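Long-range contacts in leucine-rich repeat protein TpLRR (Treponema pallidum, PDB 6MLX), which is of unknown function but is a secreted, periplasmic protein built of leucine-rich repeats of the BspA type, a scaffold that in many relatives mediates binding to other proteins: residues 13-24 with 40-49; 68-78 with 90-101. One frame throughout, in Å; residues are numbered along the deposited sequence.

Contact 1: 13-24 with 40-49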
loop_
_atom_site.group_PDB
_atom_site.type_symbol
_atom_site.label_atom_id
_atom_site.label_comp_id
_atom_site.label_asym_id
_atom_site.label_seq_id
_atom_site.Cartn_x
_atom_site.Cartn_y
_atom_site.Cartn_z
ATOM N N TYR A 13 17.640 11.634 -9.267
ATOM C CA TYR A 13 16.375 12.357 -9.312
ATOM C C TYR A 13 16.266 13.141 -10.607
ATOM O O TYR A 13 17.264 13.425 -11.277
ATOM C CB TYR A 13 16.229 13.337 -8.136
ATOM C CG TYR A 13 17.349 14.351 -8.053
ATOM C CD1 TYR A 13 17.253 15.590 -8.676
ATOM C CD2 TYR A 13 18.505 14.065 -7.347
ATOM C CE1 TYR A 13 18.298 16.519 -8.596
ATOM C CE2 TYR A 13 19.541 14.974 -7.261
ATOM C CZ TYR A 13 19.433 16.200 -7.889
ATOM O OH TYR A 13 20.480 17.093 -7.792
ATOM N N GLY A 14 15.022 13.497 -10.941
ATOM C CA GLY A 14 14.746 14.435 -12.007
ATOM C C GLY A 14 13.840 15.553 -11.524
ATOM O O GLY A 14 13.438 15.602 -10.355
ATOM N N LEU A 15 13.553 16.467 -12.446
ATOM C CA LEU A 15 12.566 17.510 -12.222
ATOM C C LEU A 15 11.182 16.994 -12.600
ATOM O O LEU A 15 11.030 16.100 -13.446
ATOM C CB LEU A 15 12.885 18.775 -13.036
ATOM C CG LEU A 15 13.796 19.853 -12.431
ATOM C CD1 LEU A 15 13.706 21.175 -13.201
ATOM C CD2 LEU A 15 13.472 20.093 -10.962
ATOM N N THR A 16 10.169 17.554 -11.940
ATOM C CA THR A 16 8.793 17.348 -12.347
ATOM C C THR A 16 8.483 18.200 -13.587
ATOM O O THR A 16 9.146 19.216 -13.828
ATOM C CB THR A 16 7.865 17.720 -11.201
ATOM O OG1 THR A 16 6.532 17.276 -11.498
ATOM C CG2 THR A 16 7.865 19.241 -10.980
ATOM N N PRO A 17 7.488 17.783 -14.425
ATOM C CA PRO A 17 7.139 18.578 -15.616
ATOM C C PRO A 17 7.065 20.096 -15.440
ATOM O O PRO A 17 7.573 20.830 -16.301
ATOM C CB PRO A 17 5.783 17.985 -16.010
ATOM C CG PRO A 17 5.958 16.524 -15.660
ATOM C CD PRO A 17 7.096 16.472 -14.610
ATOM N N ASP A 18 6.488 20.612 -14.359
ATOM C CA ASP A 18 6.385 22.062 -14.248
ATOM C C ASP A 18 7.511 22.680 -13.416
ATOM O O ASP A 18 7.338 23.790 -12.889
ATOM C CB ASP A 18 5.014 22.469 -13.700
ATOM C CG ASP A 18 4.010 22.796 -14.820
ATOM O OD1 ASP A 18 4.415 23.420 -15.838
ATOM O OD2 ASP A 18 2.814 22.438 -14.693
ATOM N N ARG A 19 8.655 21.989 -13.293
ATOM C CA ARG A 19 9.913 22.580 -12.813
ATOM C C ARG A 19 9.808 23.117 -11.385
ATOM O O ARG A 19 10.521 24.057 -11.005
ATOM C CB ARG A 19 10.412 23.701 -13.745
ATOM C CG ARG A 19 11.344 23.271 -14.878
ATOM C CD ARG A 19 10.644 22.385 -15.910
ATOM N NE ARG A 19 11.371 22.341 -17.188
ATOM C CZ ARG A 19 11.040 21.552 -18.208
ATOM N NH1 ARG A 19 11.759 21.570 -19.337
ATOM N NH2 ARG A 19 9.993 20.738 -18.096
ATOM N N ASP A 20 8.936 22.523 -10.577
ATOM C CA ASP A 20 8.683 22.981 -9.219
ATOM C C ASP A 20 8.978 21.930 -8.157
ATOM O O ASP A 20 8.877 22.236 -6.960
ATOM C CB ASP A 20 7.221 23.426 -9.103
ATOM C CG ASP A 20 6.255 22.336 -9.525
ATOM O OD1 ASP A 20 6.282 21.960 -10.715
ATOM O OD2 ASP A 20 5.461 21.863 -8.674
ATOM N N GLY A 21 9.319 20.704 -8.550
ATOM C CA GLY A 21 9.512 19.634 -7.588
ATOM C C GLY A 21 10.446 18.560 -8.099
ATOM O O GLY A 21 10.673 18.417 -9.306
ATOM N N ILE A 22 10.971 17.786 -7.153
ATOM C CA ILE A 22 11.958 16.741 -7.411
ATOM C C ILE A 22 11.258 15.388 -7.376
ATOM O O ILE A 22 10.503 15.097 -6.436
ATOM C CB ILE A 22 13.100 16.798 -6.376
ATOM C CG1 ILE A 22 13.815 18.155 -6.423
ATOM C CG2 ILE A 22 14.103 15.667 -6.591
ATOM C CD1 ILE A 22 14.351 18.508 -7.794
ATOM N N ILE A 23 11.493 14.574 -8.406
ATOM C CA ILE A 23 11.062 13.182 -8.474
ATOM C C ILE A 23 12.271 12.304 -8.181
ATOM O O ILE A 23 13.280 12.383 -8.890
ATOM C CB ILE A 23 10.486 12.844 -9.855
ATOM C CG1 ILE A 23 9.266 13.725 -10.164
ATOM C CG2 ILE A 23 10.213 11.318 -9.972
ATOM C CD1 ILE A 23 8.789 13.672 -11.613
ATOM N N ILE A 24 12.184 11.467 -7.150
ATOM C CA ILE A 24 13.296 10.583 -6.802
ATOM C C ILE A 24 13.204 9.325 -7.660
ATOM O O ILE A 24 12.211 8.592 -7.605
ATOM C CB ILE A 24 13.288 10.233 -5.308
ATOM C CG1 ILE A 24 13.422 11.490 -4.459
ATOM C CG2 ILE A 24 14.425 9.269 -4.976
ATOM C CD1 ILE A 24 14.753 12.183 -4.587
ATOM N N ILE A 40 15.296 19.048 -2.456
ATOM C CA ILE A 40 16.633 19.028 -3.039
ATOM C C ILE A 40 16.881 20.380 -3.685
ATOM O O ILE A 40 16.117 20.805 -4.561
ATOM C CB ILE A 40 16.826 17.900 -4.064
ATOM C CG1 ILE A 40 17.042 16.572 -3.348
ATOM C CG2 ILE A 40 18.043 18.184 -4.952
ATOM C CD1 ILE A 40 17.421 15.458 -4.282
ATOM N N ASP A 41 17.949 21.050 -3.249
ATOM C CA ASP A 41 18.353 22.354 -3.769
ATOM C C ASP A 41 17.157 23.289 -3.917
ATOM O O ASP A 41 16.905 23.873 -4.969
ATOM C CB ASP A 41 19.130 22.181 -5.073
ATOM C CG ASP A 41 20.487 21.566 -4.822
ATOM O OD1 ASP A 41 21.194 22.068 -3.914
ATOM O OD2 ASP A 41 20.830 20.551 -5.469
ATOM N N GLY A 42 16.409 23.413 -2.822
ATOM C CA GLY A 42 15.300 24.331 -2.759
ATOM C C GLY A 42 14.061 23.894 -3.494
ATOM O O GLY A 42 13.120 24.685 -3.603
ATOM N N LEU A 43 14.024 22.674 -4.022
ATOM C CA LEU A 43 12.742 22.233 -4.558
ATOM C C LEU A 43 12.184 21.089 -3.719
ATOM O O LEU A 43 12.953 20.251 -3.229
ATOM C CB LEU A 43 12.855 21.787 -6.014
ATOM C CG LEU A 43 12.956 22.976 -6.962
ATOM C CD1 LEU A 43 12.734 22.538 -8.409
ATOM C CD2 LEU A 43 11.971 24.082 -6.542
ATOM N N PRO A 44 10.865 21.037 -3.519
ATOM C CA PRO A 44 10.284 19.967 -2.704
ATOM C C PRO A 44 10.302 18.628 -3.432
ATOM O O PRO A 44 10.153 18.551 -4.658
ATOM C CB PRO A 44 8.849 20.450 -2.474
ATOM C CG PRO A 44 8.544 21.239 -3.714
ATOM C CD PRO A 44 9.835 21.974 -4.004
ATOM N N VAL A 45 10.481 17.563 -2.649
ATOM C CA VAL A 45 10.502 16.200 -3.170
ATOM C C VAL A 45 9.068 15.673 -3.160
ATOM O O VAL A 45 8.503 15.409 -2.091
ATOM C CB VAL A 45 11.437 15.302 -2.351
ATOM C CG1 VAL A 45 11.309 13.855 -2.805
ATOM C CG2 VAL A 45 12.883 15.777 -2.471
ATOM N N VAL A 46 8.482 15.503 -4.348
ATOM C CA VAL A 46 7.043 15.278 -4.483
ATOM C C VAL A 46 6.675 13.878 -4.960
ATOM O O VAL A 46 5.479 13.532 -4.937
ATOM C CB VAL A 46 6.400 16.325 -5.416
ATOM C CG1 VAL A 46 6.522 17.712 -4.809
ATOM C CG2 VAL A 46 7.056 16.280 -6.772
ATOM N N GLU A 47 7.635 13.068 -5.404
ATOM C CA GLU A 47 7.301 11.769 -5.968
ATOM C C GLU A 47 8.439 10.780 -5.739
ATOM O O GLU A 47 9.616 11.145 -5.820
ATOM C CB GLU A 47 6.992 11.900 -7.460
ATOM C CG GLU A 47 6.742 10.587 -8.180
ATOM C CD GLU A 47 6.264 10.799 -9.607
ATOM O OE1 GLU A 47 6.418 9.885 -10.441
ATOM O OE2 GLU A 47 5.732 11.889 -9.895
ATOM N N VAL A 48 8.079 9.535 -5.429
ATOM C CA VAL A 48 9.014 8.411 -5.454
ATOM C C VAL A 48 8.692 7.599 -6.704
ATOM O O VAL A 48 7.674 6.901 -6.750
ATOM C CB VAL A 48 8.919 7.545 -4.188
ATOM C CG1 VAL A 48 9.881 6.357 -4.290
ATOM C CG2 VAL A 48 9.190 8.356 -2.936
ATOM N N ALA A 49 9.566 7.670 -7.711
ATOM C CA ALA A 49 9.268 7.151 -9.041
ATOM C C ALA A 49 9.277 5.622 -9.087
ATOM O O ALA A 49 9.728 4.932 -8.166
ATOM C CB ALA A 49 10.268 7.682 -10.070
#
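Ile22, the residue with most surface buried here, fits against Ile40 and Leu43 where strands 22-27 and 43-48 run parallel in the sheet near the N-terminal end of the leucine-rich repeat solenoid. With chi1 at -60°, its CG1 lies beside the backbone N and anti to the carbonyl carbon, on the side where Ile40 CB and Leu43 CB stand, each 3.8 Å away. Those two residues are the first and last of a type I' beta turn, and their side chains cross Ile22 at about a right angle. Leu43 reaches on with CD1, 3.6 Å from Leu15 CD2. Ile24, next in buried surface and on the same face as Ile22, sets CG1 3.6 Å from Val45 CG1; its CD1 comes 4.2 Å from Ile40 CD1, and the two isoleucines thus share Ile40.

The backbone pairing has a beta bulge: Ile22 is bridged to Val45, but Ile23 to Glu47. Val46 N bonds to Ile22 O at 2.9 Å, in the carbonyl plane, whereas Glu47 N is buried without a partner. Beyond the bulge, Ile24 N reaches Glu47 O and Ala49 N reaches Ile24 O. Ile40 finally turns its CD1 over one face of the Tyr13 ring, 23° off the ring normal, with Tyr13 CD2 lying 3.5 Å from Ile40 CD1.

Contact 2: 68-78 with 90-101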
loop_
_atom_site.group_PDB
_atom_site.type_symbol
_atom_site.label_atom_id
_atom_site.label_comp_id
_atom_site.label_asym_id
_atom_site.label_seq_id
_atom_site.Cartn_x
_atom_site.Cartn_y
_atom_site.Cartn_z
ATOM N N VAL A 68 5.726 14.457 -0.441
ATOM C CA VAL A 68 5.565 13.378 -1.412
ATOM C C VAL A 68 4.083 13.118 -1.646
ATOM O O VAL A 68 3.334 12.803 -0.714
ATOM C CB VAL A 68 6.281 12.101 -0.961
ATOM C CG1 VAL A 68 5.829 10.937 -1.833
ATOM C CG2 VAL A 68 7.790 12.282 -1.064
ATOM N N ARG A 69 3.663 13.233 -2.898
ATOM C CA ARG A 69 2.280 13.066 -3.304
ATOM C C ARG A 69 2.002 11.697 -3.904
ATOM O O ARG A 69 0.848 11.253 -3.897
ATOM C CB ARG A 69 1.913 14.138 -4.337
ATOM C CG ARG A 69 2.022 15.568 -3.838
ATOM C CD ARG A 69 0.776 15.939 -3.028
ATOM N NE ARG A 69 0.783 17.323 -2.537
ATOM C CZ ARG A 69 1.236 17.707 -1.340
ATOM N NH1 ARG A 69 1.745 16.816 -0.489
ATOM N NH2 ARG A 69 1.204 18.995 -0.992
ATOM N N MET A 70 3.033 11.020 -4.398
ATOM C CA MET A 70 2.866 9.874 -5.275
ATOM C C MET A 70 3.975 8.859 -5.025
ATOM O O MET A 70 5.153 9.228 -4.971
ATOM C CB MET A 70 2.889 10.331 -6.738
ATOM C CG MET A 70 3.335 9.256 -7.707
ATOM S SD MET A 70 1.949 8.175 -7.964
ATOM C CE MET A 70 0.878 9.284 -8.877
ATOM N N ILE A 71 3.605 7.589 -4.888
ATOM C CA ILE A 71 4.560 6.483 -4.861
ATOM C C ILE A 71 4.302 5.627 -6.095
ATOM O O ILE A 71 3.214 5.054 -6.242
ATOM C CB ILE A 71 4.451 5.657 -3.570
ATOM C CG1 ILE A 71 4.792 6.531 -2.360
ATOM C CG2 ILE A 71 5.358 4.427 -3.624
ATOM C CD1 ILE A 71 4.624 5.836 -1.028
ATOM N N GLY A 72 5.296 5.556 -6.990
ATOM C CA GLY A 72 5.126 4.930 -8.289
ATOM C C GLY A 72 5.154 3.409 -8.255
ATOM O O GLY A 72 5.385 2.774 -7.228
ATOM N N GLN A 73 4.925 2.817 -9.426
ATOM C CA GLN A 73 4.758 1.370 -9.503
ATOM C C GLN A 73 6.037 0.642 -9.095
ATOM O O GLN A 73 7.150 1.085 -9.391
ATOM C CB GLN A 73 4.346 0.956 -10.919
ATOM C CG GLN A 73 5.439 1.183 -11.963
ATOM C CD GLN A 73 5.291 0.292 -13.182
ATOM O OE1 GLN A 73 4.189 0.106 -13.686
ATOM N NE2 GLN A 73 6.410 -0.263 -13.671
ATOM N N HIS A 74 5.869 -0.470 -8.381
ATOM C CA HIS A 74 6.991 -1.300 -7.938
ATOM C C HIS A 74 8.043 -0.487 -7.178
ATOM O O HIS A 74 9.214 -0.868 -7.145
ATOM C CB HIS A 74 7.656 -2.031 -9.121
ATOM C CG HIS A 74 6.759 -2.982 -9.864
ATOM N ND1 HIS A 74 6.660 -4.320 -9.544
ATOM C CD2 HIS A 74 5.962 -2.796 -10.943
ATOM C CE1 HIS A 74 5.816 -4.908 -10.374
ATOM N NE2 HIS A 74 5.372 -4.004 -11.227
ATOM N N ALA A 75 7.647 0.640 -6.562
ATOM C CA ALA A 75 8.639 1.517 -5.928
ATOM C C ALA A 75 9.446 0.790 -4.857
ATOM O O ALA A 75 10.664 0.977 -4.750
ATOM C CB ALA A 75 7.970 2.745 -5.323
ATOM N N PHE A 76 8.790 -0.021 -4.029
ATOM C CA PHE A 76 9.498 -0.768 -2.997
ATOM C C PHE A 76 9.362 -2.269 -3.193
ATOM O O PHE A 76 9.523 -3.028 -2.239
ATOM C CB PHE A 76 9.018 -0.359 -1.605
ATOM C CG PHE A 76 9.202 1.097 -1.311
ATOM C CD1 PHE A 76 10.378 1.558 -0.745
ATOM C CD2 PHE A 76 8.200 2.010 -1.601
ATOM C CE1 PHE A 76 10.549 2.905 -0.467
ATOM C CE2 PHE A 76 8.362 3.352 -1.326
ATOM C CZ PHE A 76 9.539 3.801 -0.759
ATOM N N ASP A 77 9.054 -2.704 -4.412
ATOM C CA ASP A 77 9.028 -4.119 -4.758
ATOM C C ASP A 77 10.343 -4.779 -4.350
ATOM O O ASP A 77 11.420 -4.334 -4.754
ATOM C CB ASP A 77 8.788 -4.248 -6.266
ATOM C CG ASP A 77 8.563 -5.682 -6.729
ATOM O OD1 ASP A 77 8.866 -6.642 -5.993
ATOM O OD2 ASP A 77 8.068 -5.845 -7.858
ATOM N N GLY A 78 10.257 -5.797 -3.491
ATOM C CA GLY A 78 11.431 -6.550 -3.093
ATOM C C GLY A 78 12.209 -5.999 -1.916
ATOM O O GLY A 78 13.303 -6.500 -1.631
ATOM N N GLY A 90 1.051 14.223 2.970
ATOM C CA GLY A 90 0.746 14.628 1.602
ATOM C C GLY A 90 0.381 13.492 0.646
ATOM O O GLY A 90 -0.106 13.781 -0.453
ATOM N N LEU A 91 0.585 12.226 1.029
ATOM C CA LEU A 91 0.471 11.140 0.052
ATOM C C LEU A 91 -0.955 11.016 -0.496
ATOM O O LEU A 91 -1.928 10.973 0.264
ATOM C CB LEU A 91 0.921 9.814 0.670
ATOM C CG LEU A 91 0.854 8.604 -0.274
ATOM C CD1 LEU A 91 1.835 8.735 -1.443
ATOM C CD2 LEU A 91 1.098 7.307 0.481
ATOM N N ARG A 92 -1.071 10.971 -1.828
ATOM C CA ARG A 92 -2.353 10.839 -2.519
ATOM C C ARG A 92 -2.552 9.504 -3.215
ATOM O O ARG A 92 -3.691 9.041 -3.307
ATOM C CB ARG A 92 -2.523 11.936 -3.582
ATOM C CG ARG A 92 -1.967 13.291 -3.193
ATOM C CD ARG A 92 -3.058 14.171 -2.609
ATOM N NE ARG A 92 -3.995 14.485 -3.676
ATOM C CZ ARG A 92 -5.277 14.710 -3.460
ATOM N NH1 ARG A 92 -5.743 14.669 -2.212
ATOM N NH2 ARG A 92 -6.082 14.990 -4.482
ATOM N N GLU A 93 -1.486 8.890 -3.733
ATOM C CA GLU A 93 -1.617 7.710 -4.579
ATOM C C GLU A 93 -0.429 6.778 -4.378
ATOM O O GLU A 93 0.717 7.223 -4.270
ATOM C CB GLU A 93 -1.721 8.087 -6.062
ATOM C CG GLU A 93 -1.855 6.883 -7.016
ATOM C CD GLU A 93 -2.180 7.302 -8.445
ATOM O OE1 GLU A 93 -2.202 8.513 -8.701
ATOM O OE2 GLU A 93 -2.432 6.436 -9.317
ATOM N N ILE A 94 -0.719 5.482 -4.343
ATOM C CA ILE A 94 0.288 4.427 -4.319
ATOM C C ILE A 94 -0.000 3.545 -5.526
ATOM O O ILE A 94 -1.061 2.910 -5.596
ATOM C CB ILE A 94 0.246 3.617 -3.016
ATOM C CG1 ILE A 94 0.437 4.523 -1.805
ATOM C CG2 ILE A 94 1.302 2.534 -3.032
ATOM C CD1 ILE A 94 0.300 3.814 -0.483
ATOM N N ARG A 95 0.934 3.507 -6.476
ATOM C CA ARG A 95 0.718 2.813 -7.735
ATOM C C ARG A 95 1.000 1.314 -7.598
ATOM O O ARG A 95 1.451 0.824 -6.558
ATOM C CB ARG A 95 1.555 3.456 -8.840
ATOM C CG ARG A 95 1.065 4.847 -9.164
ATOM C CD ARG A 95 1.594 5.404 -10.459
ATOM N NE ARG A 95 0.730 6.512 -10.872
ATOM C CZ ARG A 95 1.110 7.515 -11.658
ATOM N NH1 ARG A 95 2.356 7.564 -12.107
ATOM N NH2 ARG A 95 0.245 8.479 -11.963
ATOM N N HIS A 96 0.713 0.580 -8.661
ATOM C CA HIS A 96 0.591 -0.864 -8.544
ATOM C C HIS A 96 1.922 -1.517 -8.148
ATOM O O HIS A 96 3.012 -1.039 -8.483
ATOM C CB HIS A 96 0.024 -1.455 -9.841
ATOM C CG HIS A 96 0.908 -1.301 -11.039
ATOM N ND1 HIS A 96 1.846 -2.247 -11.395
ATOM C CD2 HIS A 96 0.960 -0.338 -11.992
ATOM C CE1 HIS A 96 2.456 -1.862 -12.501
ATOM N NE2 HIS A 96 1.938 -0.707 -12.888
ATOM N N HIS A 97 1.812 -2.583 -7.359
ATOM C CA HIS A 97 2.928 -3.394 -6.869
ATOM C C HIS A 97 3.902 -2.617 -5.996
ATOM O O HIS A 97 5.007 -3.101 -5.742
ATOM C CB HIS A 97 3.706 -4.049 -8.032
ATOM C CG HIS A 97 2.906 -5.043 -8.817
ATOM N ND1 HIS A 97 2.109 -4.680 -9.877
ATOM C CD2 HIS A 97 2.774 -6.388 -8.689
ATOM C CE1 HIS A 97 1.517 -5.754 -10.369
ATOM N NE2 HIS A 97 1.906 -6.804 -9.667
ATOM N N ALA A 98 3.529 -1.425 -5.521
ATOM C CA ALA A 98 4.510 -0.556 -4.875
ATOM C C ALA A 98 5.205 -1.232 -3.697
ATOM O O ALA A 98 6.377 -0.949 -3.434
ATOM C CB ALA A 98 3.859 0.740 -4.409
ATOM N N PHE A 99 4.515 -2.125 -2.983
ATOM C CA PHE A 99 5.106 -2.839 -1.852
ATOM C C PHE A 99 5.039 -4.343 -2.055
ATOM O O PHE A 99 4.980 -5.114 -1.093
ATOM C CB PHE A 99 4.435 -2.437 -0.541
ATOM C CG PHE A 99 4.640 -0.998 -0.190
ATOM C CD1 PHE A 99 5.823 -0.583 0.405
ATOM C CD2 PHE A 99 3.664 -0.053 -0.481
ATOM C CE1 PHE A 99 6.033 0.743 0.726
ATOM C CE2 PHE A 99 3.859 1.287 -0.159
ATOM C CZ PHE A 99 5.055 1.684 0.444
ATOM N N HIS A 100 5.050 -4.768 -3.313
ATOM C CA HIS A 100 5.048 -6.188 -3.628
ATOM C C HIS A 100 6.227 -6.880 -2.944
ATOM O O HIS A 100 7.357 -6.382 -2.966
ATOM C CB HIS A 100 5.081 -6.357 -5.156
ATOM C CG HIS A 100 5.256 -7.771 -5.617
ATOM N ND1 HIS A 100 4.248 -8.711 -5.555
ATOM C CD2 HIS A 100 6.327 -8.403 -6.153
ATOM C CE1 HIS A 100 4.695 -9.863 -6.026
ATOM N NE2 HIS A 100 5.952 -9.699 -6.401
ATOM N N LYS A 101 5.939 -8.005 -2.281
ATOM C CA LYS A 101 6.946 -8.832 -1.603
ATOM C C LYS A 101 7.691 -8.086 -0.497
ATOM O O LYS A 101 8.858 -8.385 -0.219
ATOM C CB LYS A 101 7.968 -9.415 -2.587
ATOM C CG LYS A 101 7.454 -10.525 -3.474
ATOM C CD LYS A 101 8.556 -10.969 -4.432
ATOM C CE LYS A 101 8.808 -12.462 -4.303
ATOM N NZ LYS A 101 7.638 -13.186 -4.905
#
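Ile71 packs against Leu91, Ala98 and Phe99, and can be followed outward. Its CB lies 4.1 Å from Glu93 O, the carbonyl that accepts its own N-H. There the two branches part: CG2, anti to the backbone N, approaches the methyl of Ala98, while CG1, beside the N (chi1 -63°), touches Leu91 CD1 at 3.8 Å. The chain stays extended past CG1, which carries CD1 between both methyls of Leu91 and the Phe99 ring, whose CZ is 4.4 Å from Ile71 CD1. The backbone of Ile71 is gripped at both ends: besides the bond from its N, its O accepts Arg95 N at 2.8 Å, the donor nearly in line with the carbonyl.

These are neighbouring coils of the leucine-rich repeat solenoid, 23 residues apart: Met70 faces Glu93, Ile71 faces Ile94, and Phe76 lies beside Phe99. The two phenyl planes differ by 1° but are slid so far that the rings barely overlap. Phe53 stacks on Phe76 and Phe122 meets Phe99, so the aromatic row continues in both directions.

On the opposite face of the sheet from Ile71, Met70 bends at chi2 and chi3 and lays CE over a face of the Arg95 guanidinium, 3.3 Å from Arg95 NH2. The arginine is also steadied from its edge by Glu93, in a salt bridge. Past the strands, the His74 and His97 rings are nearly parallel but slid apart, and His97 CB sits over the His74 ring. A straight bond from His74 ND1 to Asp77 OD2, 2.7 Å long and nearly in the ring plane, uses the anti lone pair and fixes the ring's rotation.

How the contacts relate
Contact 1 and contact 2 belong to one sheet and follow each other in sequence, the first closing before the second opens. Their centres lie about 16 Å apart, and they meet where strand 43-48 runs beside strand 70-71. Two probable hydrogen bonds join them there: Val46 O to Arg69 N at 2.7 Å and Val48 O to Gly72 N, also at 2.7 Å. Val46, the extra residue of the bulge in contact 1, thus serves both pairings, its N turned one way and its O the other. On one face, Glu47 CG packs 3.7 Å from Met70 CG. Contact 1 sits about 22 Å from the chain centre (centre to centre), contact 2 about 7 Å.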